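Local coordinates for prophenoloxidase b (Marsupenaeus japonicus, PDB 3WKY), which is the zymogen of a type 3 copper phenoloxidase of shrimp hemolymph, whose active form probably hydroxylates monophenols and oxidises o-diphenols to quinones, at residues H227-R232 against L524-E529; P416-S420 against Y634-R638; F590-V594 against I645-V649. One frame throughout, in Å; residues are numbered along the deposited sequence. Where two conformers were deposited one is given.

Contact 1 (H227-R232 against L524-E529); sequences HNLVAR and LRYWTE
Asn228 and Arg232 both turn CG away from their own carbonyl carbon (chi1 -85° and -79°). A turn apart, they both reach Thr528. The Thr528 hydroxyl stands anti to its backbone N, which points OG1 between them. Thr528 OG1 donates to Asn228 OD1 at 2.6 Å, in the amide plane and on a lone pair. Thr528 OG1 accepts from Arg232 NE at 2.8 Å, tilted from the guanidinium plane. Asn228 OD1 also takes the backbone N of Glu529 at 2.9 Å. Asn228 ND2 bonds Tyr224 O, with water a weak partner. Arg232 NH2 binds Glu529 O at 2.9 Å, near the guanidinium plane, while Thr528 CG2 lies over one face of that group. Ala231 CB rests on Tyr526 O at 3.3 Å. His227 NE2 makes a weak bond of 3.2 Å to Trp527 O, which also receives a proton from the same water. His227 ND1 is hydrogen-bonded to Asp401, and Arg232 also meets Gln579 and Trp574. The contact ties a helix of the copper-containing domain to an edge strand of the Ig-like domain. The Thr528 hydroxyl is held by two partners and the Asn228 amide is paired at both ends, which should fix both side chains' rotation.

Contact 2 (P416-S420 against Y634-R638); sequences PRQLS and YPLER. With NAG (2-acetamido-2-deoxy-beta-D-glucopyranose), chain E.
Tyr634 OH donates to Gln418 O in a short bond of 2.5 Å, the one hydrogen bond across the segments. The hydroxyl lies in the carbonyl plane, and the C=O...O angle is 156°. A chi1 of 157° carries the ring toward the weakly bonded helical turn 416-419. Apolar contacts come from Leu419. Leu419 CD2 meets Pro635 CB at 3.7 Å and Tyr634 CE2 at 4.1 Å, crossing both at a slant. Pro635 follows a cis peptide bond, and its CB sits over one face of the Tyr634 ring. Trp630 stacks on that ring, and Tyr414 meets it edge-to-face. The charged and amide groups come near without bonding: Gln418 OE1 is 4.2 Å from Arg638 NH1. OE1 instead accepts from Thr415 N, and NH1 is held by Pro412 O. Gln418 NE2 bonds Asn326 OD1, which Arg638 NH2 also uses, and Leu684 O of the second subunit. On the glycan side, Arg417 NH1 bonds NAG O3 weakly at 2.7 Å. The contact joins the 416-419 turn to the loop before helix 645-650, both in the Ig-like domain. A buried main-chain carbonyl is satisfied by a phenol, and the aromatic and proline surfaces around it limit its movement.

Contact 3 (F590-V594 against I645-V649); sequences FHFFV and IEDFV
The His591 ring lies flat against Ile645, whose CG2 methyl stands over one face. This is a CH-pi contact: Ile645 CG2 is 4.0 Å from the centroid of the His591 ring and 18° off the ring normal. The Ile645 and His591 side chains lie antiparallel. Glu646 comes to the same ring from another direction. Its chain bends at chi2 (86°), and Glu646 OE2 stops 3.8 Å from His591 CE1, with the carboxylate plane nearly perpendicular to the imidazole.

Phe593, two residues along the strand, points to the same side of the sheet. A chi1 of 168° swings its ring away from its own N and toward helix 645-650. Phe593 CE2 meets Val649 CG2 at 3.7 Å in one conformer of Val649; a second exists, so this touch is less certain. Ile645 CD1 approaches Phe593 CD2 at 4.2 Å, so Ile645 spans both aromatic residues with two different methyls. Phe648 crosses Phe593 at about a right angle and presents its edge to Phe593 CE2.

Strand 588-598 is an inner strand of the Ig-like domain's sheet, and the short helix packs on it nearly parallel. No hydrogen bond crosses between the segments; methyl and aromatic contacts make up most of the contact, with one carboxylate beside His591. At 4.5 Å from His591 NE2, Glu646 OE2 might favour a protonated imidazole.

Trp527 and Leu636 connect the three contacts. Trp527, in contact 1, packs its CH2 on His591 CB and its CZ2 on Ile645 CG1 in contact 3, each at 3.6 Å. Trp527 CD1 meets Leu636 CB at 3.5 Å. Leu636 in turn reaches Phe593 and Phe648, so contacts 2 and 3 share one apolar layer, with centres about 13 Å apart. Contact 1 lies about 17 Å and 15 Å from contacts 2 and 3, centre to centre. It alone crosses into the copper-containing domain: the His227 side chain is about 11 Å from the Cu2-O2 cluster, and helix 218-239 carries His226 of that pocket. Contact 2 borders a surface glycan and a second subunit.

Contact 1 (H227-R232 against L524-E529)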
loop_
_atom_site.group_PDB
_atom_site.type_symbol
_atom_site.label_atom_id
_atom_site.label_comp_id
_atom_site.label_asym_id
_atom_site.label_seq_id
_atom_site.Cartn_x
_atom_site.Cartn_y
_atom_site.Cartn_z
ATOM N N HIS A 227 -10.286 20.125 28.304
ATOM C CA HIS A 227 -11.436 19.237 28.257
ATOM C C HIS A 227 -12.687 20.034 27.932
ATOM O O HIS A 227 -13.504 19.638 27.110
ATOM C CB HIS A 227 -11.656 18.527 29.592
ATOM C CG HIS A 227 -12.980 17.840 29.660
ATOM N ND1 HIS A 227 -13.256 16.704 28.927
ATOM C CD2 HIS A 227 -14.127 18.170 30.298
ATOM C CE1 HIS A 227 -14.512 16.346 29.140
ATOM N NE2 HIS A 227 -15.063 17.215 29.966
ATOM N N ASN A 228 -12.837 21.170 28.599
ATOM C CA ASN A 228 -13.990 22.024 28.379
ATOM C C ASN A 228 -13.977 22.662 26.996
ATOM O O ASN A 228 -15.019 22.796 26.351
ATOM C CB ASN A 228 -14.053 23.083 29.488
ATOM C CG ASN A 228 -14.755 22.570 30.711
ATOM O OD1 ASN A 228 -15.971 22.689 30.812
ATOM N ND2 ASN A 228 -13.998 21.966 31.644
ATOM N N LEU A 229 -12.785 23.031 26.531
ATOM C CA LEU A 229 -12.611 23.572 25.191
ATOM C C LEU A 229 -13.021 22.552 24.107
ATOM O O LEU A 229 -13.761 22.884 23.176
ATOM C CB LEU A 229 -11.148 24.017 25.026
ATOM C CG LEU A 229 -10.643 24.576 23.698
ATOM C CD1 LEU A 229 -11.553 25.685 23.179
ATOM C CD2 LEU A 229 -9.235 25.098 23.932
ATOM N N VAL A 230 -12.539 21.319 24.231
ATOM C CA VAL A 230 -12.935 20.236 23.323
ATOM C C VAL A 230 -14.434 19.905 23.406
ATOM O O VAL A 230 -15.103 19.737 22.380
ATOM C CB VAL A 230 -12.103 18.963 23.597
ATOM C CG1 VAL A 230 -12.644 17.778 22.768
ATOM C CG2 VAL A 230 -10.620 19.226 23.264
ATOM N N ALA A 231 -14.967 19.820 24.622
ATOM C CA ALA A 231 -16.387 19.501 24.793
ATOM C C ALA A 231 -17.268 20.547 24.113
ATOM O O ALA A 231 -18.207 20.207 23.396
ATOM C CB ALA A 231 -16.741 19.391 26.273
ATOM N N ARG A 232 -16.961 21.823 24.332
ATOM C CA ARG A 232 -17.768 22.889 23.742
ATOM C C ARG A 232 -17.635 22.931 22.225
ATOM O O ARG A 232 -18.596 23.214 21.517
ATOM C CB ARG A 232 -17.450 24.247 24.391
ATOM C CG ARG A 232 -18.157 24.385 25.763
ATOM C CD ARG A 232 -17.641 25.563 26.563
ATOM N NE ARG A 232 -18.391 25.670 27.819
ATOM C CZ ARG A 232 -19.488 26.402 27.974
ATOM N NH1 ARG A 232 -19.978 27.106 26.960
ATOM N NH2 ARG A 232 -20.101 26.423 29.157
ATOM N N LEU A 524 -19.726 11.559 29.871
ATOM C CA LEU A 524 -18.487 11.986 30.530
ATOM C C LEU A 524 -17.571 12.779 29.598
ATOM O O LEU A 524 -16.824 13.650 30.043
ATOM C CB LEU A 524 -17.699 10.792 31.067
ATOM C CG LEU A 524 -18.292 9.987 32.218
ATOM C CD1 LEU A 524 -17.350 8.849 32.591
ATOM C CD2 LEU A 524 -18.548 10.886 33.429
ATOM N N ARG A 525 -17.627 12.491 28.304
ATOM C CA ARG A 525 -16.702 13.148 27.381
ATOM C C ARG A 525 -17.241 14.522 26.986
ATOM O O ARG A 525 -16.549 15.285 26.302
ATOM C CB ARG A 525 -16.482 12.301 26.120
ATOM C CG ARG A 525 -16.169 10.815 26.384
ATOM C CD ARG A 525 -14.964 10.609 27.327
ATOM N NE ARG A 525 -13.804 11.437 26.983
ATOM C CZ ARG A 525 -12.919 11.133 26.029
ATOM N NH1 ARG A 525 -13.080 10.036 25.295
ATOM N NH2 ARG A 525 -11.887 11.938 25.797
ATOM N N TYR A 526 -18.473 14.824 27.405
ATOM C CA TYR A 526 -19.157 16.059 26.998
ATOM C C TYR A 526 -19.371 17.118 28.090
ATOM O O TYR A 526 -19.475 18.289 27.763
ATOM C CB TYR A 526 -20.524 15.755 26.358
ATOM C CG TYR A 526 -20.468 15.371 24.888
ATOM C CD1 TYR A 526 -20.549 16.337 23.895
ATOM C CD2 TYR A 526 -20.346 14.039 24.497
ATOM C CE1 TYR A 526 -20.501 15.989 22.541
ATOM C CE2 TYR A 526 -20.295 13.683 23.148
ATOM C CZ TYR A 526 -20.385 14.659 22.183
ATOM O OH TYR A 526 -20.343 14.314 20.847
ATOM N N TRP A 527 -19.491 16.731 29.363
ATOM C CA TRP A 527 -19.884 17.716 30.391
ATOM C C TRP A 527 -18.985 18.950 30.402
ATOM O O TRP A 527 -17.765 18.820 30.471
ATOM C CB TRP A 527 -19.881 17.098 31.788
ATOM C CG TRP A 527 -20.903 16.028 31.951
ATOM C CD1 TRP A 527 -20.672 14.693 32.139
ATOM C CD2 TRP A 527 -22.328 16.196 31.936
ATOM N NE1 TRP A 527 -21.867 14.024 32.248
ATOM C CE2 TRP A 527 -22.898 14.920 32.125
ATOM C CE3 TRP A 527 -23.174 17.302 31.790
ATOM C CZ2 TRP A 527 -24.283 14.715 32.168
ATOM C CZ3 TRP A 527 -24.551 17.097 31.817
ATOM C CH2 TRP A 527 -25.091 15.809 32.003
ATOM N N THR A 528 -19.594 20.134 30.340
ATOM C CA THR A 528 -18.834 21.380 30.417
ATOM C C THR A 528 -19.390 22.267 31.524
ATOM O O THR A 528 -20.601 22.282 31.784
ATOM C CB THR A 528 -18.806 22.154 29.070
ATOM O OG1 THR A 528 -17.920 23.281 29.178
ATOM C CG2 THR A 528 -20.219 22.624 28.662
ATOM N N GLU A 529 -18.493 22.985 32.183
ATOM C CA GLU A 529 -18.890 23.828 33.309
ATOM C C GLU A 529 -19.789 24.977 32.864
ATOM O O GLU A 529 -19.480 25.698 31.919
ATOM C CB GLU A 529 -17.647 24.365 34.038
ATOM C CG GLU A 529 -17.968 25.213 35.288
ATOM C CD GLU A 529 -16.729 25.544 36.092
ATOM O OE1 GLU A 529 -15.834 24.664 36.213
ATOM O OE2 GLU A 529 -16.648 26.688 36.601
HETATM O O HOH W 1 -16.016 19.639 32.559
#

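Contact 2 (P416-S420 against Y634-R638)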
loop_
_atom_site.group_PDB
_atom_site.type_symbol
_atom_site.label_atom_id
_atom_site.label_comp_id
_atom_site.label_asym_id
_atom_site.label_seq_id
_atom_site.Cartn_x
_atom_site.Cartn_y
_atom_site.Cartn_z
ATOM N N PRO A 416 -20.862 6.426 48.036
ATOM C CA PRO A 416 -22.054 7.154 48.484
ATOM C C PRO A 416 -21.692 8.352 49.357
ATOM O O PRO A 416 -22.259 9.434 49.190
ATOM C CB PRO A 416 -22.809 6.101 49.301
ATOM C CG PRO A 416 -22.458 4.808 48.612
ATOM C CD PRO A 416 -21.030 4.962 48.151
ATOM N N ARG A 417 -20.738 8.173 50.257
ATOM C CA ARG A 417 -20.320 9.253 51.145
ATOM C C ARG A 417 -19.698 10.408 50.361
ATOM O O ARG A 417 -19.893 11.575 50.699
ATOM C CB ARG A 417 -19.330 8.734 52.190
ATOM C CG ARG A 417 -18.937 9.763 53.239
ATOM C CD ARG A 417 -20.151 10.193 54.063
ATOM N NE ARG A 417 -19.839 11.289 54.979
ATOM C CZ ARG A 417 -20.052 12.575 54.712
ATOM N NH1 ARG A 417 -19.732 13.497 55.608
ATOM N NH2 ARG A 417 -20.577 12.942 53.548
ATOM N N GLN A 418 -18.941 10.085 49.309
ATOM C CA GLN A 418 -18.314 11.129 48.504
ATOM C C GLN A 418 -19.322 11.938 47.691
ATOM O O GLN A 418 -18.988 13.017 47.190
ATOM C CB GLN A 418 -17.235 10.540 47.563
ATOM C CG GLN A 418 -15.951 10.128 48.271
ATOM C CD GLN A 418 -14.951 9.526 47.305
ATOM O OE1 GLN A 418 -15.302 8.658 46.510
ATOM N NE2 GLN A 418 -13.709 9.977 47.375
ATOM N N LEU A 419 -20.547 11.426 47.557
ATOM C CA LEU A 419 -21.569 12.096 46.748
ATOM C C LEU A 419 -22.728 12.630 47.598
ATOM O O LEU A 419 -23.577 13.359 47.099
ATOM C CB LEU A 419 -22.154 11.151 45.698
ATOM C CG LEU A 419 -21.177 10.671 44.620
ATOM C CD1 LEU A 419 -21.871 9.645 43.730
ATOM C CD2 LEU A 419 -20.695 11.859 43.802
ATOM N N SER A 420 -22.751 12.241 48.862
ATOM C CA SER A 420 -23.870 12.606 49.734
ATOM C C SER A 420 -23.810 14.082 50.133
ATOM O O SER A 420 -22.755 14.709 50.117
ATOM C CB SER A 420 -23.898 11.719 50.977
ATOM O OG SER A 420 -22.751 11.942 51.777
ATOM N N TYR A 634 -15.765 17.521 39.129
ATOM C CA TYR A 634 -16.469 16.593 40.013
ATOM C C TYR A 634 -17.954 16.920 40.000
ATOM O O TYR A 634 -18.329 18.094 39.969
ATOM C CB TYR A 634 -15.895 16.707 41.430
ATOM C CG TYR A 634 -16.808 16.262 42.568
ATOM C CD1 TYR A 634 -17.670 17.157 43.179
ATOM C CD2 TYR A 634 -16.751 14.962 43.065
ATOM C CE1 TYR A 634 -18.482 16.763 44.237
ATOM C CE2 TYR A 634 -17.572 14.559 44.130
ATOM C CZ TYR A 634 -18.423 15.468 44.705
ATOM O OH TYR A 634 -19.243 15.080 45.765
ATOM N N PRO A 635 -18.810 15.886 39.999
ATOM C CA PRO A 635 -18.473 14.461 40.060
ATOM C C PRO A 635 -18.487 13.788 38.682
ATOM O O PRO A 635 -18.427 12.560 38.606
ATOM C CB PRO A 635 -19.633 13.899 40.883
ATOM C CG PRO A 635 -20.806 14.727 40.444
ATOM C CD PRO A 635 -20.268 16.103 40.091
ATOM N N LEU A 636 -18.542 14.582 37.618
ATOM C CA LEU A 636 -18.833 14.053 36.289
ATOM C C LEU A 636 -17.578 13.783 35.443
ATOM O O LEU A 636 -17.592 13.980 34.228
ATOM C CB LEU A 636 -19.776 15.001 35.547
ATOM C CG LEU A 636 -21.112 15.219 36.281
ATOM C CD1 LEU A 636 -21.969 16.212 35.515
ATOM C CD2 LEU A 636 -21.837 13.892 36.454
ATOM N N GLU A 637 -16.502 13.339 36.089
ATOM C CA GLU A 637 -15.337 12.856 35.349
ATOM C C GLU A 637 -14.952 11.443 35.771
ATOM O O GLU A 637 -13.902 10.946 35.372
ATOM C CB GLU A 637 -14.140 13.816 35.480
ATOM C CG GLU A 637 -14.132 14.663 36.763
ATOM C CD GLU A 637 -13.956 13.834 38.015
ATOM O OE1 GLU A 637 -14.978 13.552 38.694
ATOM O OE2 GLU A 637 -12.799 13.485 38.347
ATOM N N ARG A 638 -15.802 10.777 36.555
ATOM C CA ARG A 638 -15.536 9.377 36.901
ATOM C C ARG A 638 -16.619 8.435 36.403
ATOM O O ARG A 638 -17.766 8.830 36.198
ATOM C CB ARG A 638 -15.379 9.169 38.422
ATOM C CG ARG A 638 -14.070 9.684 38.999
ATOM C CD ARG A 638 -13.755 9.061 40.351
ATOM N NE ARG A 638 -12.815 9.887 41.109
ATOM C CZ ARG A 638 -12.473 9.663 42.374
ATOM N NH1 ARG A 638 -12.972 8.617 43.031
ATOM N NH2 ARG A 638 -11.639 10.489 42.982
HETATM C C1 NAG E . -24.135 17.294 56.914
HETATM C C2 NAG E . -23.130 16.211 56.481
HETATM C C3 NAG E . -21.949 15.959 57.428
HETATM C C4 NAG E . -21.650 17.096 58.396
HETATM C C5 NAG E . -22.952 17.626 58.956
HETATM C C6 NAG E . -22.696 18.675 60.034
HETATM C C7 NAG E . -24.331 14.505 55.174
HETATM C C8 NAG E . -25.720 13.937 55.217
HETATM N N2 NAG E . -23.832 14.943 56.331
HETATM O O3 NAG E . -20.795 15.715 56.655
HETATM O O4 NAG E . -20.837 16.635 59.453
HETATM O O5 NAG E . -23.647 18.204 57.881
HETATM O O6 NAG E . -21.862 19.686 59.511
HETATM O O7 NAG E . -23.721 14.536 54.105
#

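Contact 3 (F590-V594 against I645-V649)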
loop_
_atom_site.group_PDB
_atom_site.type_symbol
_atom_site.label_atom_id
_atom_site.label_comp_id
_atom_site.label_asym_id
_atom_site.label_seq_id
_atom_site.Cartn_x
_atom_site.Cartn_y
_atom_site.Cartn_z
ATOM N N PHE A 590 -30.366 19.979 25.607
ATOM C CA PHE A 590 -29.198 19.784 26.466
ATOM C C PHE A 590 -29.587 19.389 27.881
ATOM O O PHE A 590 -30.583 19.885 28.427
ATOM C CB PHE A 590 -28.364 21.067 26.559
ATOM C CG PHE A 590 -27.646 21.432 25.291
ATOM C CD1 PHE A 590 -28.325 22.033 24.241
ATOM C CD2 PHE A 590 -26.274 21.221 25.172
ATOM C CE1 PHE A 590 -27.664 22.387 23.074
ATOM C CE2 PHE A 590 -25.596 21.573 24.003
ATOM C CZ PHE A 590 -26.300 22.159 22.950
ATOM N N HIS A 591 -28.786 18.508 28.480
ATOM C CA HIS A 591 -28.879 18.254 29.910
ATOM C C HIS A 591 -28.308 19.450 30.661
ATOM O O HIS A 591 -27.294 20.014 30.255
ATOM C CB HIS A 591 -28.053 17.032 30.305
ATOM C CG HIS A 591 -28.566 15.731 29.770
ATOM N ND1 HIS A 591 -29.828 15.250 30.052
ATOM C CD2 HIS A 591 -27.962 14.783 29.013
ATOM C CE1 HIS A 591 -29.989 14.076 29.467
ATOM N NE2 HIS A 591 -28.870 13.768 28.832
ATOM N N PHE A 592 -28.936 19.796 31.785
ATOM C CA PHE A 592 -28.487 20.886 32.651
ATOM C C PHE A 592 -28.424 20.249 34.040
ATOM O O PHE A 592 -29.424 20.177 34.762
ATOM C CB PHE A 592 -29.520 22.019 32.570
ATOM C CG PHE A 592 -29.101 23.332 33.197
ATOM C CD1 PHE A 592 -29.389 23.601 34.538
ATOM C CD2 PHE A 592 -28.537 24.343 32.424
ATOM C CE1 PHE A 592 -29.049 24.831 35.113
ATOM C CE2 PHE A 592 -28.199 25.573 32.987
ATOM C CZ PHE A 592 -28.462 25.816 34.337
ATOM N N PHE A 593 -27.250 19.734 34.389
ATOM C CA PHE A 593 -27.052 18.977 35.627
ATOM C C PHE A 593 -26.763 19.937 36.774
ATOM O O PHE A 593 -25.936 20.844 36.632
ATOM C CB PHE A 593 -25.865 18.012 35.442
ATOM C CG PHE A 593 -25.358 17.359 36.729
ATOM C CD1 PHE A 593 -24.448 18.019 37.565
ATOM C CD2 PHE A 593 -25.731 16.068 37.053
ATOM C CE1 PHE A 593 -23.962 17.415 38.718
ATOM C CE2 PHE A 593 -25.253 15.449 38.209
ATOM C CZ PHE A 593 -24.359 16.123 39.040
ATOM N N VAL A 594 -27.430 19.733 37.912
ATOM C CA VAL A 594 -27.242 20.593 39.082
ATOM C C VAL A 594 -26.949 19.745 40.315
ATOM O O VAL A 594 -27.716 18.834 40.639
ATOM C CB VAL A 594 -28.516 21.437 39.370
ATOM C CG1 VAL A 594 -28.305 22.339 40.600
ATOM C CG2 VAL A 594 -28.910 22.252 38.147
ATOM N N ILE A 645 -27.454 9.122 33.000
ATOM C CA ILE A 645 -27.315 10.283 33.870
ATOM C C ILE A 645 -28.592 10.408 34.700
ATOM O O ILE A 645 -28.532 10.803 35.855
ATOM C CB ILE A 645 -26.986 11.589 33.091
ATOM C CG1 ILE A 645 -26.675 12.741 34.053
ATOM C CG2 ILE A 645 -28.089 11.949 32.095
ATOM C CD1 ILE A 645 -25.449 12.475 34.936
ATOM N N GLU A 646 -29.725 10.022 34.118
ATOM C CA GLU A 646 -30.997 9.982 34.853
ATOM C C GLU A 646 -30.927 9.063 36.082
ATOM O O GLU A 646 -31.295 9.471 37.198
ATOM C CB GLU A 646 -32.137 9.551 33.919
ATOM C CG GLU A 646 -32.478 10.572 32.826
ATOM C CD GLU A 646 -31.625 10.454 31.554
ATOM O OE1 GLU A 646 -30.588 9.750 31.549
ATOM O OE2 GLU A 646 -32.000 11.083 30.541
ATOM N N ASP A 647 -30.464 7.829 35.885
ATOM C CA ASP A 647 -30.320 6.877 36.989
ATOM C C ASP A 647 -29.341 7.387 38.034
ATOM O O ASP A 647 -29.551 7.216 39.235
ATOM C CB ASP A 647 -29.851 5.503 36.493
ATOM C CG ASP A 647 -30.937 4.728 35.769
ATOM O OD1 ASP A 647 -32.106 5.178 35.759
ATOM O OD2 ASP A 647 -30.616 3.656 35.215
ATOM N N PHE A 648 -28.257 7.999 37.572
ATOM C CA PHE A 648 -27.240 8.543 38.470
ATOM C C PHE A 648 -27.822 9.610 39.390
ATOM O O PHE A 648 -27.634 9.570 40.602
ATOM C CB PHE A 648 -26.103 9.139 37.633
ATOM C CG PHE A 648 -24.980 9.737 38.443
ATOM C CD1 PHE A 648 -24.061 8.923 39.085
ATOM C CD2 PHE A 648 -24.823 11.117 38.522
ATOM C CE1 PHE A 648 -23.011 9.466 39.830
ATOM C CE2 PHE A 648 -23.773 11.673 39.258
ATOM C CZ PHE A 648 -22.867 10.842 39.911
ATOM N N VAL A 649 -28.540 10.561 38.809
ATOM C CA VAL A 649 -29.067 11.707 39.545
ATOM C C VAL A 649 -30.183 11.272 40.502
ATOM O O VAL A 649 -30.356 11.831 41.593
ATOM C CB VAL A 649 -29.571 12.776 38.540
ATOM C CG1 VAL A 649 -30.507 13.763 39.183
ATOM C CG2 VAL A 649 -28.384 13.499 37.882
#